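Local coordinates for protein Ent-copalyl diphosphate synthase (Streptomyces platensis, PDB 5BP8) that belongs to the largely helical class II terpene cyclases, related to the squalene-hopene cyclases, at residues A[440-445]-A[450-455]; A[360-363]-A[368-371]; A[204-209]-A[225-230]. All coordinates share one frame; numbering follows the deposited sequence.

Interaction 1: residues A[440-445]-A[450-455]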
loop_
_atom_site.group_PDB
_atom_site.type_symbol
_atom_site.label_atom_id
_atom_site.label_comp_id
_atom_site.label_asym_id
_atom_site.label_seq_id
_atom_site.Cartn_x
_atom_site.Cartn_y
_atom_site.Cartn_z
ATOM N N GLY A 440 2.769 13.838 21.789
ATOM C CA GLY A 440 1.786 14.468 20.920
ATOM C C GLY A 440 1.498 13.724 19.629
ATOM O O GLY A 440 0.533 14.054 18.926
ATOM N N SER A 441 2.337 12.744 19.290
ATOM C CA SER A 441 2.142 11.950 18.086
ATOM C C SER A 441 1.102 10.858 18.267
ATOM O O SER A 441 0.605 10.608 19.354
ATOM C CB SER A 441 3.466 11.317 17.660
ATOM O OG SER A 441 3.825 10.248 18.543
ATOM N N TRP A 442 0.744 10.218 17.154
ATOM C CA TRP A 442 -0.016 8.988 17.195
ATOM C C TRP A 442 0.668 8.003 16.270
ATOM O O TRP A 442 1.332 8.396 15.302
ATOM C CB TRP A 442 -1.430 9.163 16.671
ATOM C CG TRP A 442 -2.480 9.812 17.562
ATOM C CD1 TRP A 442 -3.422 9.179 18.315
ATOM C CD2 TRP A 442 -2.728 11.209 17.697
ATOM N NE1 TRP A 442 -4.268 10.101 18.908
ATOM C CE2 TRP A 442 -3.858 11.358 18.543
ATOM C CE3 TRP A 442 -2.138 12.352 17.147
ATOM C CZ2 TRP A 442 -4.377 12.594 18.875
ATOM C CZ3 TRP A 442 -2.665 13.589 17.480
ATOM C CH2 TRP A 442 -3.770 13.695 18.349
ATOM N N GLY A 443 0.473 6.723 16.564
ATOM C CA GLY A 443 0.803 5.684 15.636
ATOM C C GLY A 443 0.759 4.308 16.257
ATOM O O GLY A 443 0.871 4.168 17.482
ATOM N N ARG A 444 0.608 3.304 15.400
ATOM C CA ARG A 444 0.457 1.928 15.841
ATOM C C ARG A 444 1.685 1.370 16.556
ATOM O O ARG A 444 1.578 0.863 17.682
ATOM C CB ARG A 444 0.113 1.031 14.651
ATOM C CG ARG A 444 -0.096 -0.406 15.083
ATOM C CD ARG A 444 -0.603 -1.296 13.970
ATOM N NE ARG A 444 -0.562 -2.693 14.407
ATOM C CZ ARG A 444 -1.054 -3.719 13.713
ATOM N NH1 ARG A 444 -1.658 -3.540 12.546
ATOM N NH2 ARG A 444 -0.939 -4.947 14.199
ATOM N N TRP A 445 2.829 1.419 15.878
ATOM C CA TRP A 445 4.076 0.842 16.409
ATOM C C TRP A 445 5.022 1.924 16.962
ATOM O O TRP A 445 5.896 1.644 17.783
ATOM C CB TRP A 445 4.759 0.047 15.321
ATOM C CG TRP A 445 4.036 -1.176 14.919
ATOM C CD1 TRP A 445 3.655 -2.198 15.732
ATOM C CD2 TRP A 445 3.574 -1.517 13.612
ATOM N NE1 TRP A 445 3.007 -3.166 15.020
ATOM C CE2 TRP A 445 2.936 -2.777 13.711
ATOM C CE3 TRP A 445 3.622 -0.879 12.368
ATOM C CZ2 TRP A 445 2.363 -3.422 12.616
ATOM C CZ3 TRP A 445 3.080 -1.536 11.261
ATOM C CH2 TRP A 445 2.455 -2.796 11.398
ATOM N N GLU A 450 2.482 10.178 9.283
ATOM C CA GLU A 450 1.218 9.825 8.633
ATOM C C GLU A 450 0.073 9.725 9.641
ATOM O O GLU A 450 -0.970 10.357 9.488
ATOM C CB GLU A 450 1.358 8.511 7.869
ATOM C CG GLU A 450 0.090 8.082 7.140
ATOM C CD GLU A 450 0.236 6.786 6.360
ATOM O OE1 GLU A 450 1.320 6.137 6.443
ATOM O OE2 GLU A 450 -0.738 6.431 5.669
ATOM N N GLU A 451 0.280 8.939 10.703
ATOM C CA GLU A 451 -0.808 8.652 11.624
ATOM C C GLU A 451 -1.165 9.865 12.490
ATOM O O GLU A 451 -2.346 10.098 12.792
ATOM C CB GLU A 451 -0.505 7.415 12.468
ATOM C CG GLU A 451 -0.282 6.157 11.618
ATOM C CD GLU A 451 0.366 5.021 12.383
ATOM O OE1 GLU A 451 1.597 5.065 12.585
ATOM O OE2 GLU A 451 -0.343 4.064 12.756
ATOM N N THR A 452 -0.155 10.636 12.860
ATOM C CA THR A 452 -0.368 11.874 13.575
ATOM C C THR A 452 -1.216 12.830 12.709
ATOM O O THR A 452 -2.206 13.435 13.200
ATOM C CB THR A 452 0.968 12.533 13.964
ATOM O OG1 THR A 452 1.735 11.635 14.788
ATOM C CG2 THR A 452 0.707 13.836 14.725
ATOM N N ALA A 453 -0.831 12.955 11.443
ATOM C CA ALA A 453 -1.562 13.817 10.492
ATOM C C ALA A 453 -3.020 13.449 10.410
ATOM O O ALA A 453 -3.892 14.349 10.446
ATOM C CB ALA A 453 -0.932 13.778 9.107
ATOM N N TYR A 454 -3.320 12.143 10.340
ATOM C CA TYR A 454 -4.720 11.706 10.282
ATOM C C TYR A 454 -5.527 12.140 11.510
ATOM O O TYR A 454 -6.680 12.561 11.381
ATOM C CB TYR A 454 -4.856 10.190 10.084
ATOM C CG TYR A 454 -4.222 9.670 8.793
ATOM C CD1 TYR A 454 -4.129 10.472 7.651
ATOM C CD2 TYR A 454 -3.795 8.357 8.705
ATOM C CE1 TYR A 454 -3.566 9.993 6.474
ATOM C CE2 TYR A 454 -3.237 7.860 7.538
ATOM C CZ TYR A 454 -3.128 8.684 6.423
ATOM O OH TYR A 454 -2.551 8.253 5.251
HETATM N N MSE A 455 -4.938 12.006 12.694
HETATM C CA MSE A 455 -5.631 12.384 13.926
HETATM C C MSE A 455 -5.794 13.872 14.063
HETATM O O MSE A 455 -6.847 14.341 14.540
HETATM C CB MSE A 455 -4.939 11.771 15.146
HETATM C CG MSE A 455 -5.123 10.256 15.132
HETATM SE SE MSE A 455 -6.979 9.631 15.228
HETATM C CE MSE A 455 -7.367 9.331 13.347
HETATM O O HOH W 1 3.273 2.881 13.451
#
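One face of the Trp442 indole is turned to helix 449-461, and selenomethionine Met455 settles on it: its CB lies 3.4 Å from the centroid of the Trp442 six-membered ring, a CH-pi contact almost straight above the face. Met455 then bends so that its SE stands over the five-membered ring at 4.7 Å from that centroid, a more distant Met-aromatic contact. Thr452 CG2 comes within 4.0 Å of Trp442 CE3 at an oblique position, while Trp442 NE1 reaches Ala432 O.

The backbone of the loop is held by two side chains of the helix. Trp442 N bonds to Thr452 OG1 (2.9 Å, nearly straight), an oxygen that also gives its proton to Thr448 O. Arg444 N meets Glu451 OE2 at 2.9 Å from above the carboxylate plane, and Ser401 OG shares that oxygen. Glu451 OE1 is bridged by a water to Trp445 N, and Gly443 CA lies 3.2 Å from Glu451 OE1, close enough to leave little space there.

With Gln436 NE2 on Gly440 O and Trp442 against Gln436, this spacing of Gln, Gly and Trp fits the QW motif that links helices in the squalene-hopene cyclase family.

Interaction 2: residues A[360-363]-A[368-371]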
loop_
_atom_site.group_PDB
_atom_site.type_symbol
_atom_site.label_atom_id
_atom_site.label_comp_id
_atom_site.label_asym_id
_atom_site.label_seq_id
_atom_site.Cartn_x
_atom_site.Cartn_y
_atom_site.Cartn_z
ATOM N N GLY A 360 -22.130 11.547 -1.545
ATOM C CA GLY A 360 -22.615 12.662 -0.744
ATOM C C GLY A 360 -22.223 13.992 -1.332
ATOM O O GLY A 360 -23.046 14.943 -1.390
ATOM N N HIS A 361 -20.990 14.075 -1.825
ATOM C CA HIS A 361 -20.540 15.307 -2.406
ATOM C C HIS A 361 -21.251 15.581 -3.731
ATOM O O HIS A 361 -21.586 16.742 -4.033
ATOM C CB HIS A 361 -19.047 15.321 -2.641
ATOM C CG HIS A 361 -18.568 16.597 -3.250
ATOM N ND1 HIS A 361 -18.373 16.742 -4.604
ATOM C CD2 HIS A 361 -18.301 17.803 -2.699
ATOM C CE1 HIS A 361 -17.961 17.970 -4.854
ATOM N NE2 HIS A 361 -17.904 18.631 -3.715
ATOM N N HIS A 362 -21.453 14.518 -4.512
ATOM C CA HIS A 362 -22.168 14.641 -5.774
ATOM C C HIS A 362 -23.579 15.206 -5.561
ATOM O O HIS A 362 -23.967 16.131 -6.276
ATOM C CB HIS A 362 -22.311 13.319 -6.496
ATOM C CG HIS A 362 -23.003 13.453 -7.821
ATOM N ND1 HIS A 362 -22.366 13.934 -8.937
ATOM C CD2 HIS A 362 -24.292 13.243 -8.184
ATOM C CE1 HIS A 362 -23.216 13.967 -9.953
ATOM N NE2 HIS A 362 -24.395 13.562 -9.519
ATOM N N VAL A 363 -24.342 14.618 -4.633
ATOM C CA VAL A 363 -25.744 15.029 -4.428
ATOM C C VAL A 363 -25.859 16.417 -3.831
ATOM O O VAL A 363 -26.920 17.067 -3.941
ATOM C CB VAL A 363 -26.605 14.028 -3.622
ATOM C CG1 VAL A 363 -26.576 12.651 -4.250
ATOM C CG2 VAL A 363 -26.234 13.979 -2.147
ATOM N N ASP A 368 -30.204 17.832 -8.188
ATOM C CA ASP A 368 -31.162 17.064 -9.011
ATOM C C ASP A 368 -30.912 15.546 -8.999
ATOM O O ASP A 368 -31.823 14.755 -9.305
ATOM C CB ASP A 368 -31.184 17.581 -10.476
ATOM C CG ASP A 368 -31.805 18.990 -10.613
ATOM O OD1 ASP A 368 -32.344 19.526 -9.635
ATOM O OD2 ASP A 368 -31.739 19.575 -11.713
ATOM N N ASP A 369 -29.678 15.131 -8.670
ATOM C CA ASP A 369 -29.356 13.703 -8.559
ATOM C C ASP A 369 -29.560 13.127 -7.166
ATOM O O ASP A 369 -29.232 11.961 -6.939
ATOM C CB ASP A 369 -27.906 13.442 -9.030
ATOM C CG ASP A 369 -27.758 13.562 -10.525
ATOM O OD1 ASP A 369 -28.795 13.749 -11.195
ATOM O OD2 ASP A 369 -26.619 13.460 -11.059
ATOM N N ALA A 370 -30.135 13.904 -6.240
ATOM C CA ALA A 370 -30.316 13.433 -4.869
ATOM C C ALA A 370 -31.088 12.114 -4.779
ATOM O O ALA A 370 -30.776 11.278 -3.935
ATOM C CB ALA A 370 -30.969 14.500 -3.989
ATOM N N GLY A 371 -32.069 11.909 -5.658
ATOM C CA GLY A 371 -32.814 10.645 -5.672
ATOM C C GLY A 371 -32.019 9.488 -6.245
ATOM O O GLY A 371 -32.191 8.340 -5.845
#
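His362 and Asp369 find each other through their first torsions. In His362, CG is anti to the backbone N (chi1 -178°), which carries the imidazole out from the last turn of helix 349-365 toward the start of the next helix. In Asp369, CG is anti to the carbonyl carbon and next to its own N (chi1 -72°), and this swings the carboxylate back to meet the ring. The result is a hydrogen bond from His362 NE2 to Asp369 OD2 of 2.7 Å, essentially linear at the proton. The acceptor lies in the imidazole plane, at the ring edge, and OD2 uses its anti lone pair, the one away from OD1. Ring and carboxylate planes are 23° apart, and the straight in-plane bond would favour this rotation of the imidazole.

Only a short turn separates helix 349-365 from helix 370-386, and the His-carboxylate bond spans the junction between these two consecutive helices within the squalene-hopene cyclase C-terminal region. Asp369 occupies the N-cap position of the second helix, yet its side chain makes no capping bond and turns to the histidine and to Arg325.

Next to the polar pair is a small apolar patch. Val363 CB stands 4.4 Å from Ala370 CB, and Val363 CG1 rests 3.9 Å from Ala370 CA and 3.8 Å from Asp369 O. Val363 also packs on Tyr373 and Ile377, farther along the second helix.

Arg325 NE makes a salt bridge to the same Asp369 OD2, giving that oxygen two nitrogen donors from different parts of the chain. The carboxylate would tend to favour a protonated imidazole, while the nearby guanidinium would work against it. Tyr373 meets the His362 ring with its own plane nearly perpendicular, and Thr323 and Pro326 also touch the buried imidazole.

Interaction 3: residues A[204-209]-A[225-230]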
loop_
_atom_site.group_PDB
_atom_site.type_symbol
_atom_site.label_atom_id
_atom_site.label_comp_id
_atom_site.label_asym_id
_atom_site.label_seq_id
_atom_site.Cartn_x
_atom_site.Cartn_y
_atom_site.Cartn_z
ATOM N N ALA A 204 -1.068 -13.127 -17.965
ATOM C CA ALA A 204 -0.857 -11.756 -17.557
ATOM C C ALA A 204 -0.322 -10.955 -18.737
ATOM O O ALA A 204 0.506 -11.446 -19.509
ATOM C CB ALA A 204 0.083 -11.693 -16.369
ATOM N N ARG A 205 -0.829 -9.735 -18.877
ATOM C CA ARG A 205 -0.508 -8.883 -20.011
ATOM C C ARG A 205 0.211 -7.621 -19.562
ATOM O O ARG A 205 -0.339 -6.855 -18.809
ATOM C CB ARG A 205 -1.778 -8.458 -20.724
ATOM C CG ARG A 205 -2.664 -9.603 -21.168
ATOM C CD ARG A 205 -3.607 -9.063 -22.217
ATOM N NE ARG A 205 -4.757 -9.921 -22.454
ATOM C CZ ARG A 205 -5.529 -9.834 -23.534
ATOM N NH1 ARG A 205 -5.260 -8.937 -24.485
ATOM N NH2 ARG A 205 -6.568 -10.651 -23.672
ATOM N N PRO A 206 1.420 -7.383 -20.083
ATOM C CA PRO A 206 2.090 -6.137 -19.735
ATOM C C PRO A 206 1.276 -4.922 -20.157
ATOM O O PRO A 206 0.563 -4.932 -21.204
ATOM C CB PRO A 206 3.418 -6.220 -20.522
ATOM C CG PRO A 206 3.619 -7.677 -20.757
ATOM C CD PRO A 206 2.239 -8.224 -20.952
ATOM N N HIS A 207 1.375 -3.876 -19.356
ATOM C CA HIS A 207 0.834 -2.589 -19.728
ATOM C C HIS A 207 1.407 -2.141 -21.087
ATOM O O HIS A 207 2.600 -2.206 -21.332
ATOM C CB HIS A 207 1.126 -1.549 -18.642
ATOM C CG HIS A 207 0.755 -0.153 -19.025
ATOM N ND1 HIS A 207 -0.539 0.236 -19.272
ATOM C CD2 HIS A 207 1.518 0.948 -19.202
ATOM C CE1 HIS A 207 -0.557 1.509 -19.616
ATOM N NE2 HIS A 207 0.678 1.970 -19.564
ATOM N N GLU A 208 0.517 -1.673 -21.950
ATOM C CA GLU A 208 0.868 -1.189 -23.280
ATOM C C GLU A 208 0.091 0.097 -23.478
ATOM O O GLU A 208 -1.097 0.128 -23.252
ATOM C CB GLU A 208 0.391 -2.169 -24.342
ATOM C CG GLU A 208 1.248 -3.382 -24.532
ATOM C CD GLU A 208 0.927 -4.105 -25.834
ATOM O OE1 GLU A 208 0.847 -3.428 -26.888
ATOM O OE2 GLU A 208 0.750 -5.338 -25.792
ATOM N N GLY A 209 0.720 1.149 -23.945
ATOM C CA GLY A 209 -0.000 2.419 -24.068
ATOM C C GLY A 209 0.749 3.480 -23.303
ATOM O O GLY A 209 1.931 3.635 -23.509
ATOM N N ALA A 225 9.447 -9.131 -13.524
ATOM C CA ALA A 225 10.618 -9.995 -13.609
ATOM C C ALA A 225 10.206 -11.439 -13.932
ATOM O O ALA A 225 10.870 -12.120 -14.702
ATOM C CB ALA A 225 11.411 -9.940 -12.306
ATOM N N ALA A 226 9.143 -11.913 -13.300
ATOM C CA ALA A 226 8.673 -13.293 -13.511
ATOM C C ALA A 226 8.185 -13.461 -14.952
ATOM O O ALA A 226 8.459 -14.476 -15.618
ATOM C CB ALA A 226 7.562 -13.626 -12.512
ATOM N N TRP A 227 7.500 -12.452 -15.450
ATOM C CA TRP A 227 6.930 -12.476 -16.799
ATOM C C TRP A 227 8.043 -12.482 -17.848
ATOM O O TRP A 227 7.989 -13.261 -18.802
ATOM C CB TRP A 227 6.003 -11.268 -16.995
ATOM C CG TRP A 227 5.170 -11.293 -18.258
ATOM C CD1 TRP A 227 3.864 -11.704 -18.385
ATOM C CD2 TRP A 227 5.587 -10.873 -19.567
ATOM N NE1 TRP A 227 3.453 -11.561 -19.693
ATOM C CE2 TRP A 227 4.496 -11.092 -20.446
ATOM C CE3 TRP A 227 6.795 -10.388 -20.091
ATOM C CZ2 TRP A 227 4.558 -10.791 -21.819
ATOM C CZ3 TRP A 227 6.864 -10.091 -21.474
ATOM C CH2 TRP A 227 5.743 -10.303 -22.313
ATOM N N LEU A 228 9.056 -11.651 -17.650
ATOM C CA LEU A 228 10.185 -11.553 -18.590
ATOM C C LEU A 228 11.048 -12.802 -18.634
ATOM O O LEU A 228 11.678 -13.072 -19.645
ATOM C CB LEU A 228 11.101 -10.391 -18.177
ATOM C CG LEU A 228 10.540 -8.996 -18.450
ATOM C CD1 LEU A 228 11.316 -7.925 -17.697
ATOM C CD2 LEU A 228 10.473 -8.643 -19.937
ATOM N N GLY A 229 11.132 -13.519 -17.531
ATOM C CA GLY A 229 11.911 -14.721 -17.469
ATOM C C GLY A 229 13.399 -14.490 -17.229
ATOM O O GLY A 229 13.855 -13.364 -16.974
ATOM N N ALA A 230 14.145 -15.576 -17.327
ATOM C CA ALA A 230 15.513 -15.619 -16.862
ATOM C C ALA A 230 16.466 -14.861 -17.773
ATOM O O ALA A 230 17.457 -14.300 -17.284
ATOM C CB ALA A 230 15.961 -17.054 -16.679
#
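Pro206 lays its ring across one face of the Trp227 indole, over the benzo part and displaced toward the rim. CG does most of the touching: Pro206 CG is 3.6 Å from the centroid of the Trp227 six-membered ring and 18° off its normal, a CH-pi contact, and its nearest carbon there is Trp227 CZ2 at 3.4 Å. Pro206 CD follows alongside, 3.6 Å from the same Trp227 CZ2. The two side chains extend in roughly perpendicular directions.

At the pyrrole end the same indole makes a hydrogen bond. Trp227 NE1 donates to Ala204 O at 3.0 Å, but the bond is bent, with 139° at the proton. The oxygen sits somewhat out of the indole plane, and the nitrogen approaches from well above the carbonyl plane instead of along a lone pair. Ala204 CB fills in loosely near the five-membered ring, 4.3 Å from Trp227 CD1.

Trp227 swings its CG opposite its own N (chi1 -170°), which sends the indole toward the loop from the last turn of helix 221-228, just ahead of Gly229, where the chain leaves the helix. Leu193 and Thr201 also touch the tryptophan, and Ala204 packs against Trp190. The contact thus fastens the loop that follows helix 193-196 to the C-terminal end of helix 221-228.

A single indole serves two kinds of partner here: its N-H ties down a main-chain carbonyl, and its pi face takes the CG of a proline two residues on. The bent, out-of-plane N-H...O bond is probably weaker than a straight one would be, and the proline overlap adds apolar contact beside it.

Overall arrangement
Along the chain the contacts come in series: interaction 3 first, then interaction 2, then interaction 1. Interactions 1 and 2 both fall in the squalene-hopene cyclase C-terminal domain, yet their centres are about 33 Å apart and their nearest atoms about 19 Å. Each joins a helix to a neighbouring connection or helix: 449-461 to its preceding loop, and 349-365 to 370-386. Interaction 3, on helix 221-228, lies across the chain's centre from interaction 1, with about 38 Å between centres, and its centre is about 42 Å from that of interaction 2. This spread is consistent with the two helical domains of bacterial class II terpene cyclases; each of the three contacts is local to its own helix connection.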